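PDB 2WMF: fucolectin-related protein from Streptococcus pneumoniae, which is a family 98 glycoside hydrolase that probably cleaves host blood-group antigen glycans, consistent with a part in fucose utilization. Local coordinates for residues 135-138 against 142-145; 252-257 against 490-495; 346-351 against 396-401. One frame throughout, in Å; residues are numbered along the deposited sequence.

Interaction 1 of 3, residues 135-138 against 142-145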
loop_
_atom_site.group_PDB
_atom_site.type_symbol
_atom_site.label_atom_id
_atom_site.label_comp_id
_atom_site.label_asym_id
_atom_site.label_seq_id
_atom_site.Cartn_x
_atom_site.Cartn_y
_atom_site.Cartn_z
ATOM N N GLU A 135 -21.305 -17.017 -15.156
ATOM C CA GLU A 135 -21.024 -18.431 -15.462
ATOM C C GLU A 135 -19.744 -18.900 -14.806
ATOM O O GLU A 135 -19.682 -19.999 -14.274
ATOM C CB GLU A 135 -20.944 -18.646 -16.984
ATOM C CG GLU A 135 -22.292 -18.518 -17.651
ATOM C CD GLU A 135 -22.204 -18.469 -19.188
ATOM O OE1 GLU A 135 -21.078 -18.421 -19.758
ATOM O OE2 GLU A 135 -23.293 -18.459 -19.830
ATOM N N GLN A 136 -18.709 -18.064 -14.832
ATOM C CA GLN A 136 -17.461 -18.449 -14.224
ATOM C C GLN A 136 -17.578 -18.571 -12.693
ATOM O O GLN A 136 -17.023 -19.506 -12.125
ATOM C CB GLN A 136 -16.291 -17.537 -14.638
ATOM C CG GLN A 136 -16.125 -17.286 -16.139
ATOM C CD GLN A 136 -16.417 -18.525 -17.002
ATOM O OE1 GLN A 136 -15.829 -19.608 -16.789
ATOM N NE2 GLN A 136 -17.346 -18.385 -17.948
ATOM N N PHE A 137 -18.316 -17.663 -12.047
ATOM C CA PHE A 137 -18.553 -17.777 -10.600
ATOM C C PHE A 137 -19.306 -19.080 -10.261
ATOM O O PHE A 137 -19.027 -19.708 -9.256
ATOM C CB PHE A 137 -19.356 -16.593 -10.067
ATOM C CG PHE A 137 -18.566 -15.328 -9.842
ATOM C CD1 PHE A 137 -17.421 -15.340 -9.062
ATOM C CD2 PHE A 137 -19.037 -14.107 -10.333
ATOM C CE1 PHE A 137 -16.691 -14.148 -8.808
ATOM C CE2 PHE A 137 -18.329 -12.926 -10.072
ATOM C CZ PHE A 137 -17.148 -12.959 -9.299
ATOM N N GLN A 138 -20.247 -19.459 -11.118
ATOM C CA GLN A 138 -21.014 -20.685 -10.876
ATOM C C GLN A 138 -20.094 -21.898 -10.910
ATOM O O GLN A 138 -20.249 -22.841 -10.128
ATOM C CB GLN A 138 -22.099 -20.855 -11.933
ATOM C CG GLN A 138 -23.206 -19.872 -11.856
ATOM C CD GLN A 138 -24.206 -20.107 -12.985
ATOM O OE1 GLN A 138 -24.751 -21.221 -13.096
ATOM N NE2 GLN A 138 -24.430 -19.088 -13.851
ATOM N N VAL A 142 -12.870 -21.302 -6.707
ATOM C CA VAL A 142 -11.610 -20.519 -6.500
ATOM C C VAL A 142 -11.708 -19.077 -7.022
ATOM O O VAL A 142 -10.854 -18.263 -6.691
ATOM C CB VAL A 142 -10.348 -21.181 -7.114
ATOM C CG1 VAL A 142 -10.040 -22.533 -6.438
ATOM C CG2 VAL A 142 -10.456 -21.308 -8.600
ATOM N N LEU A 143 -12.710 -18.769 -7.835
ATOM C CA LEU A 143 -12.845 -17.418 -8.385
ATOM C C LEU A 143 -13.437 -16.517 -7.298
ATOM O O LEU A 143 -14.609 -16.587 -7.008
ATOM C CB LEU A 143 -13.690 -17.405 -9.651
ATOM C CG LEU A 143 -13.889 -16.027 -10.305
ATOM C CD1 LEU A 143 -12.508 -15.331 -10.567
ATOM C CD2 LEU A 143 -14.777 -16.058 -11.580
ATOM N N LYS A 144 -12.607 -15.629 -6.752
ATOM C CA LYS A 144 -12.969 -14.799 -5.612
ATOM C C LYS A 144 -13.440 -13.406 -5.982
ATOM O O LYS A 144 -14.033 -12.718 -5.156
ATOM C CB LYS A 144 -11.790 -14.696 -4.606
ATOM C CG LYS A 144 -11.261 -16.049 -4.124
ATOM C CD LYS A 144 -12.395 -16.816 -3.424
ATOM C CE LYS A 144 -11.874 -17.990 -2.660
ATOM N NZ LYS A 144 -11.127 -18.773 -3.541
ATOM N N GLY A 145 -13.272 -13.014 -7.236
ATOM C CA GLY A 145 -13.653 -11.680 -7.672
ATOM C C GLY A 145 -12.875 -11.229 -8.880
ATOM O O GLY A 145 -12.178 -12.014 -9.541
#

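Interaction 2 of 3, residues 252-257 against 490-495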
loop_
_atom_site.group_PDB
_atom_site.type_symbol
_atom_site.label_atom_id
_atom_site.label_comp_id
_atom_site.label_asym_id
_atom_site.label_seq_id
_atom_site.Cartn_x
_atom_site.Cartn_y
_atom_site.Cartn_z
ATOM N N TYR A 252 14.054 8.584 -11.287
ATOM C CA TYR A 252 15.016 8.135 -10.331
ATOM C C TYR A 252 15.685 6.849 -10.793
ATOM O O TYR A 252 15.118 6.096 -11.567
ATOM C CB TYR A 252 14.343 7.940 -8.967
ATOM C CG TYR A 252 13.794 9.164 -8.290
ATOM C CD1 TYR A 252 14.175 10.443 -8.664
ATOM C CD2 TYR A 252 12.952 9.042 -7.190
ATOM C CE1 TYR A 252 13.691 11.551 -7.998
ATOM C CE2 TYR A 252 12.473 10.139 -6.517
ATOM C CZ TYR A 252 12.856 11.394 -6.937
ATOM O OH TYR A 252 12.404 12.496 -6.285
ATOM N N THR A 253 16.881 6.598 -10.272
ATOM C CA THR A 253 17.720 5.454 -10.658
ATOM C C THR A 253 18.256 4.735 -9.407
ATOM O O THR A 253 17.474 4.398 -8.517
ATOM C CB THR A 253 18.784 5.889 -11.683
ATOM O OG1 THR A 253 19.548 6.975 -11.147
ATOM C CG2 THR A 253 18.092 6.289 -12.972
ATOM N N ASN A 254 19.568 4.563 -9.266
ATOM C CA ASN A 254 20.115 4.002 -8.027
ATOM C C ASN A 254 19.757 4.881 -6.836
ATOM O O ASN A 254 19.591 6.106 -6.975
ATOM C CB ASN A 254 21.629 3.854 -8.159
ATOM C CG ASN A 254 22.229 2.905 -7.145
ATOM O OD1 ASN A 254 21.514 2.273 -6.362
ATOM N ND2 ASN A 254 23.554 2.815 -7.143
ATOM N N THR A 255 19.669 4.311 -5.642
ATOM C CA THR A 255 19.253 5.103 -4.483
ATOM C C THR A 255 20.149 6.354 -4.330
ATOM O O THR A 255 21.383 6.245 -4.293
ATOM C CB THR A 255 19.312 4.267 -3.181
ATOM O OG1 THR A 255 18.944 2.927 -3.496
ATOM C CG2 THR A 255 18.372 4.847 -2.106
ATOM N N PHE A 256 19.473 7.507 -4.202
ATOM C CA PHE A 256 20.082 8.830 -4.028
ATOM C C PHE A 256 20.807 9.423 -5.259
ATOM O O PHE A 256 21.310 10.552 -5.213
ATOM C CB PHE A 256 21.024 8.858 -2.838
ATOM C CG PHE A 256 20.464 8.209 -1.577
ATOM C CD1 PHE A 256 19.262 8.680 -1.050
ATOM C CD2 PHE A 256 21.163 7.229 -0.900
ATOM C CE1 PHE A 256 18.723 8.114 0.076
ATOM C CE2 PHE A 256 20.648 6.683 0.270
ATOM C CZ PHE A 256 19.423 7.133 0.767
ATOM N N GLU A 257 20.855 8.671 -6.337
ATOM C CA GLU A 257 21.635 9.046 -7.533
ATOM C C GLU A 257 20.900 10.078 -8.371
ATOM O O GLU A 257 19.673 10.047 -8.527
ATOM C CB GLU A 257 21.934 7.791 -8.355
ATOM C CG GLU A 257 22.721 7.989 -9.648
ATOM C CD GLU A 257 22.909 6.661 -10.350
ATOM O OE1 GLU A 257 21.905 5.998 -10.749
ATOM O OE2 GLU A 257 24.076 6.284 -10.508
ATOM N N ALA A 490 24.924 -2.851 -8.381
ATOM C CA ALA A 490 25.278 -3.896 -9.354
ATOM C C ALA A 490 24.318 -3.908 -10.562
ATOM O O ALA A 490 24.736 -3.990 -11.720
ATOM C CB ALA A 490 25.340 -5.260 -8.705
ATOM N N MET A 491 23.017 -3.798 -10.285
ATOM C CA MET A 491 22.043 -3.859 -11.343
ATOM C C MET A 491 22.247 -2.662 -12.300
ATOM O O MET A 491 22.190 -2.801 -13.550
ATOM C CB MET A 491 20.625 -3.840 -10.737
ATOM C CG MET A 491 19.515 -3.824 -11.776
ATOM S SD MET A 491 17.884 -3.834 -11.004
ATOM C CE MET A 491 18.025 -2.324 -10.010
ATOM N N TRP A 492 22.518 -1.490 -11.719
ATOM C CA TRP A 492 22.704 -0.267 -12.515
ATOM C C TRP A 492 23.995 -0.275 -13.302
ATOM O O TRP A 492 24.099 0.498 -14.252
ATOM C CB TRP A 492 22.570 0.987 -11.643
ATOM C CG TRP A 492 21.127 1.317 -11.373
ATOM C CD1 TRP A 492 20.420 1.122 -10.214
ATOM C CD2 TRP A 492 20.193 1.816 -12.338
ATOM N NE1 TRP A 492 19.106 1.507 -10.400
ATOM C CE2 TRP A 492 18.947 1.933 -11.697
ATOM C CE3 TRP A 492 20.301 2.193 -13.681
ATOM C CZ2 TRP A 492 17.819 2.377 -12.356
ATOM C CZ3 TRP A 492 19.182 2.634 -14.332
ATOM C CH2 TRP A 492 17.950 2.764 -13.651
ATOM N N ALA A 493 24.951 -1.124 -12.906
ATOM C CA ALA A 493 26.258 -1.243 -13.590
ATOM C C ALA A 493 26.243 -2.123 -14.838
ATOM O O ALA A 493 27.202 -2.113 -15.608
ATOM C CB ALA A 493 27.383 -1.676 -12.572
ATOM N N LEU A 494 25.163 -2.860 -15.063
ATOM C CA LEU A 494 25.102 -3.814 -16.156
ATOM C C LEU A 494 25.086 -3.103 -17.496
ATOM O O LEU A 494 24.452 -2.061 -17.630
ATOM C CB LEU A 494 23.801 -4.645 -16.066
ATOM C CG LEU A 494 23.519 -5.459 -14.808
ATOM C CD1 LEU A 494 22.141 -6.187 -14.968
ATOM C CD2 LEU A 494 24.619 -6.457 -14.591
ATOM N N SER A 495 25.732 -3.705 -18.486
ATOM C CA SER A 495 25.593 -3.284 -19.874
ATOM C C SER A 495 24.276 -3.781 -20.453
ATOM O O SER A 495 23.763 -4.821 -20.032
ATOM C CB SER A 495 26.744 -3.891 -20.695
ATOM O OG SER A 495 27.990 -3.375 -20.299
#

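Interaction 3 of 3, residues 346-351 against 396-401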
loop_
_atom_site.group_PDB
_atom_site.type_symbol
_atom_site.label_atom_id
_atom_site.label_comp_id
_atom_site.label_asym_id
_atom_site.label_seq_id
_atom_site.Cartn_x
_atom_site.Cartn_y
_atom_site.Cartn_z
ATOM N N ILE A 346 -11.856 19.157 -3.426
ATOM C CA ILE A 346 -10.430 19.089 -3.076
ATOM C C ILE A 346 -9.539 19.112 -4.350
ATOM O O ILE A 346 -8.392 19.594 -4.312
ATOM C CB ILE A 346 -10.125 17.860 -2.165
ATOM C CG1 ILE A 346 -8.748 18.030 -1.512
ATOM C CG2 ILE A 346 -10.231 16.505 -2.929
ATOM C CD1 ILE A 346 -8.691 19.148 -0.523
ATOM N N SER A 347 -10.078 18.648 -5.483
ATOM C CA SER A 347 -9.333 18.737 -6.789
ATOM C C SER A 347 -9.014 20.166 -7.202
ATOM O O SER A 347 -8.155 20.389 -8.065
ATOM C CB SER A 347 -10.131 18.069 -7.921
ATOM O OG SER A 347 -11.436 18.576 -7.975
ATOM N N SER A 348 -9.736 21.129 -6.632
ATOM C CA SER A 348 -9.466 22.550 -6.895
ATOM C C SER A 348 -8.628 23.243 -5.805
ATOM O O SER A 348 -8.472 24.473 -5.855
ATOM C CB SER A 348 -10.770 23.302 -7.093
ATOM O OG SER A 348 -11.388 23.450 -5.835
ATOM N N LEU A 349 -8.147 22.500 -4.815
ATOM C CA LEU A 349 -7.268 23.038 -3.755
ATOM C C LEU A 349 -5.886 22.364 -3.783
ATOM O O LEU A 349 -5.514 21.553 -2.923
ATOM C CB LEU A 349 -7.919 22.817 -2.390
ATOM C CG LEU A 349 -9.127 23.669 -2.063
ATOM C CD1 LEU A 349 -9.614 23.257 -0.679
ATOM C CD2 LEU A 349 -8.786 25.181 -2.122
ATOM N N ASN A 350 -5.109 22.661 -4.802
ATOM C CA ASN A 350 -3.837 21.943 -4.970
ATOM C C ASN A 350 -2.641 22.296 -4.031
ATOM O O ASN A 350 -1.726 21.442 -3.889
ATOM C CB ASN A 350 -3.296 22.266 -6.389
ATOM C CG ASN A 350 -4.150 21.672 -7.541
ATOM O OD1 ASN A 350 -5.220 21.096 -7.323
ATOM N ND2 ASN A 350 -3.652 21.827 -8.794
ATOM N N GLY A 351 -2.681 23.332 -3.200
ATOM C CA GLY A 351 -1.990 23.233 -1.881
ATOM C C GLY A 351 -2.507 22.811 -0.540
ATOM O O GLY A 351 -1.889 23.160 0.489
ATOM N N LEU A 396 -15.174 20.945 7.389
ATOM C CA LEU A 396 -14.539 22.021 6.585
ATOM C C LEU A 396 -15.045 21.916 5.161
ATOM O O LEU A 396 -15.270 20.821 4.671
ATOM C CB LEU A 396 -13.006 21.911 6.598
ATOM C CG LEU A 396 -12.342 22.286 7.923
ATOM C CD1 LEU A 396 -10.868 21.906 7.915
ATOM C CD2 LEU A 396 -12.549 23.775 8.223
ATOM N N THR A 397 -15.253 23.052 4.519
ATOM C CA THR A 397 -15.544 23.092 3.093
ATOM C C THR A 397 -14.617 24.144 2.467
ATOM O O THR A 397 -13.864 24.834 3.176
ATOM C CB THR A 397 -17.009 23.484 2.814
ATOM O OG1 THR A 397 -17.204 24.878 3.089
ATOM C CG2 THR A 397 -18.012 22.624 3.602
ATOM N N LYS A 398 -14.625 24.239 1.143
ATOM C CA LYS A 398 -13.735 25.146 0.468
ATOM C C LYS A 398 -14.037 26.586 0.857
ATOM O O LYS A 398 -13.136 27.401 0.826
ATOM C CB LYS A 398 -13.854 25.006 -1.037
ATOM C CG LYS A 398 -12.776 25.834 -1.825
ATOM C CD LYS A 398 -12.765 25.506 -3.301
ATOM C CE LYS A 398 -11.955 26.544 -4.052
ATOM N NZ LYS A 398 -11.857 26.164 -5.426
ATOM N N ASN A 399 -15.264 26.852 1.278
ATOM C CA ASN A 399 -15.714 28.190 1.703
ATOM C C ASN A 399 -15.632 28.448 3.216
ATOM O O ASN A 399 -16.053 29.504 3.722
ATOM C CB ASN A 399 -17.149 28.375 1.220
ATOM C CG ASN A 399 -17.234 28.536 -0.309
ATOM O OD1 ASN A 399 -16.223 28.787 -0.992
ATOM N ND2 ASN A 399 -18.438 28.376 -0.849
ATOM N N SER A 400 -15.023 27.526 3.931
ATOM C CA SER A 400 -14.815 27.715 5.363
ATOM C C SER A 400 -13.893 28.897 5.655
ATOM O O SER A 400 -12.756 28.926 5.189
ATOM C CB SER A 400 -14.240 26.451 6.010
ATOM O OG SER A 400 -15.253 25.467 6.119
ATOM N N GLU A 401 -14.376 29.833 6.470
ATOM C CA GLU A 401 -13.558 30.998 6.877
ATOM C C GLU A 401 -12.229 30.578 7.483
ATOM O O GLU A 401 -11.216 31.260 7.327
ATOM C CB GLU A 401 -14.323 31.857 7.893
ATOM C CG GLU A 401 -15.450 32.640 7.278
ATOM C CD GLU A 401 -14.990 33.961 6.686
ATOM O OE1 GLU A 401 -15.317 35.019 7.273
ATOM O OE2 GLU A 401 -14.288 33.944 5.641
HETATM O O HOH W 1 -10.042 27.253 -6.983
#

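Interaction 1 of 3, residues 135-138 against 142-145
Phe137 and Leu143 form a buried apolar contact between a helix and a strand of the (beta/alpha)8 barrel. Helix 130-139 is the connection of the beta-alpha-beta unit that runs from strand 115-121 to strand 143-149. The contact lies near the end of that helix and at the start of the second strand. The two side chains cross at about a right angle. With chi1 at -180°, the Leu143 branch points straight away from its own backbone N and reaches the helix. Its CD2 lies 4.2 Å from the centroid of the Phe137 ring, an off-centre CH-pi contact 30° off the ring normal. The same methyl touches Gln136 CB at 3.7 Å. The amide of Gln136 leads away and donates from NE2 to Trp132 O. Leu105 and Leu117 also pack on Leu143, while Phe137 meets Tyr173 and, on the next helix of the barrel, Val169 and Cys170. Arg30 ties the two backbones together, bonding Phe137 O through NH2 and Leu143 O through NH1. The edge of the Phe137 ring faces the strand backbone: Leu143 O and Gly145 N lie at that edge, in the ring plane, 3.7 and 3.9 Å from Phe137 CE1.

Interaction 2 of 3, residues 252-257 against 490-495
Trp492 reaches Thr253 and Asn254 because its CG stands beside the backbone N, opposite the carbonyl carbon (chi1 -79°), sending the indole from its helix to the loop. In Asn254, chi1 of -162° lays the amide alongside the indole, the two planes 27° apart, with CG 4.0 Å from Trp492 CD1. Thr253 CB sits over the face of the six-membered ring, 3.9 Å from its centroid and 18° off the normal, a CH-pi contact. Thr253 CG2 touches CH2 of Trp492 at 3.6 Å. Asn254 CB, placed by the backbone, lies 3.6 Å from Trp492 CD1. Asn254 N is above the indole near NE1, but both are donors and do not bond. Trp492 NE1 bonds Ser269 OG instead. The type II turn from Asn254 to Glu257 is closed by Glu257 N to Asn254 O. The Glu257 carboxylate folds back, and its OE1 accepts from Asn254 N at 3.1 Å and from Thr253 OG1 at 2.6 Å. Asn254 ND2 adds a tie to Thr489 OG1. The contact joins a loop of the barrel part, between helices 245-249 and 272-283, to the C-terminal part of the chain at helix 489-493, which packs through Met491 on helix 506-517.

Interaction 3 of 3, residues 346-351 against 396-401
Lys398 meets Ser348 and Leu349 on the surface of the C-terminal part of the chain, where two loops approach each other. The contact is carried by a single lysine with a polar tip and an apolar stem. The polar part is a hydrogen bond from Lys398 NZ to Ser348 OG, 2.8 Å long. Ser348 OG also bonds Arg345 O, so the hydroxyl is held by its own loop as it accepts from the lysine. A water adds a second link. It accepts from Lys398 NZ at 2.6 Å and makes a weak bond to Ser348 O at 3.4 Å. The apolar part lies along the lysine stem. All four side-chain torsions of Lys398 are near 180°, and this fully stretched chain carries NZ across the gap to Ser348. Leu349 lies obliquely across it. Its CD2 is 4.0 Å from Lys398 CE and 4.1 Å from Lys398 CG. Leu349 also packs on Phe339 of strand 337-340.

Backbone bonds shape both loops. Leu349 N bonds Ile346 O at the end of the 3-10 segment 346-348. On the other side, Ser400 N bonds Thr397 O and closes a type I turn that has Lys398 as its second residue. Thr397 N bonds Ser400 OG at 2.9 Å, nearly straight at 174°. Ser348 and Lys398 also touch a crystal neighbour. The chemistry implies a direct hydrogen bond with a water alongside it: the ammonium has a hydroxyl and a water as partners here, with no carboxylate across the contact, while its methylenes rest against one leucine.

Overall arrangement
The three contacts are separate, with centres 41 to 43 Å apart. Interaction 1 lies within the barrel, interaction 3 within the C-terminal part of the chain, and interaction 2 joins the barrel part to it. Interactions 2 and 3 approach most closely, with nearest atoms about 17 Å apart. Both segments of interaction 3 fall in the chain between 252-257 and 490-495. Interaction 1 comes earlier in sequence, and its nearest atoms are about 31 Å from interaction 2 and 28 Å from interaction 3. No ligand marks the active site. In barrel glycosidases it usually lies at the C-terminal ends of the strands, whereas interaction 1 sits where strand 143-149 begins.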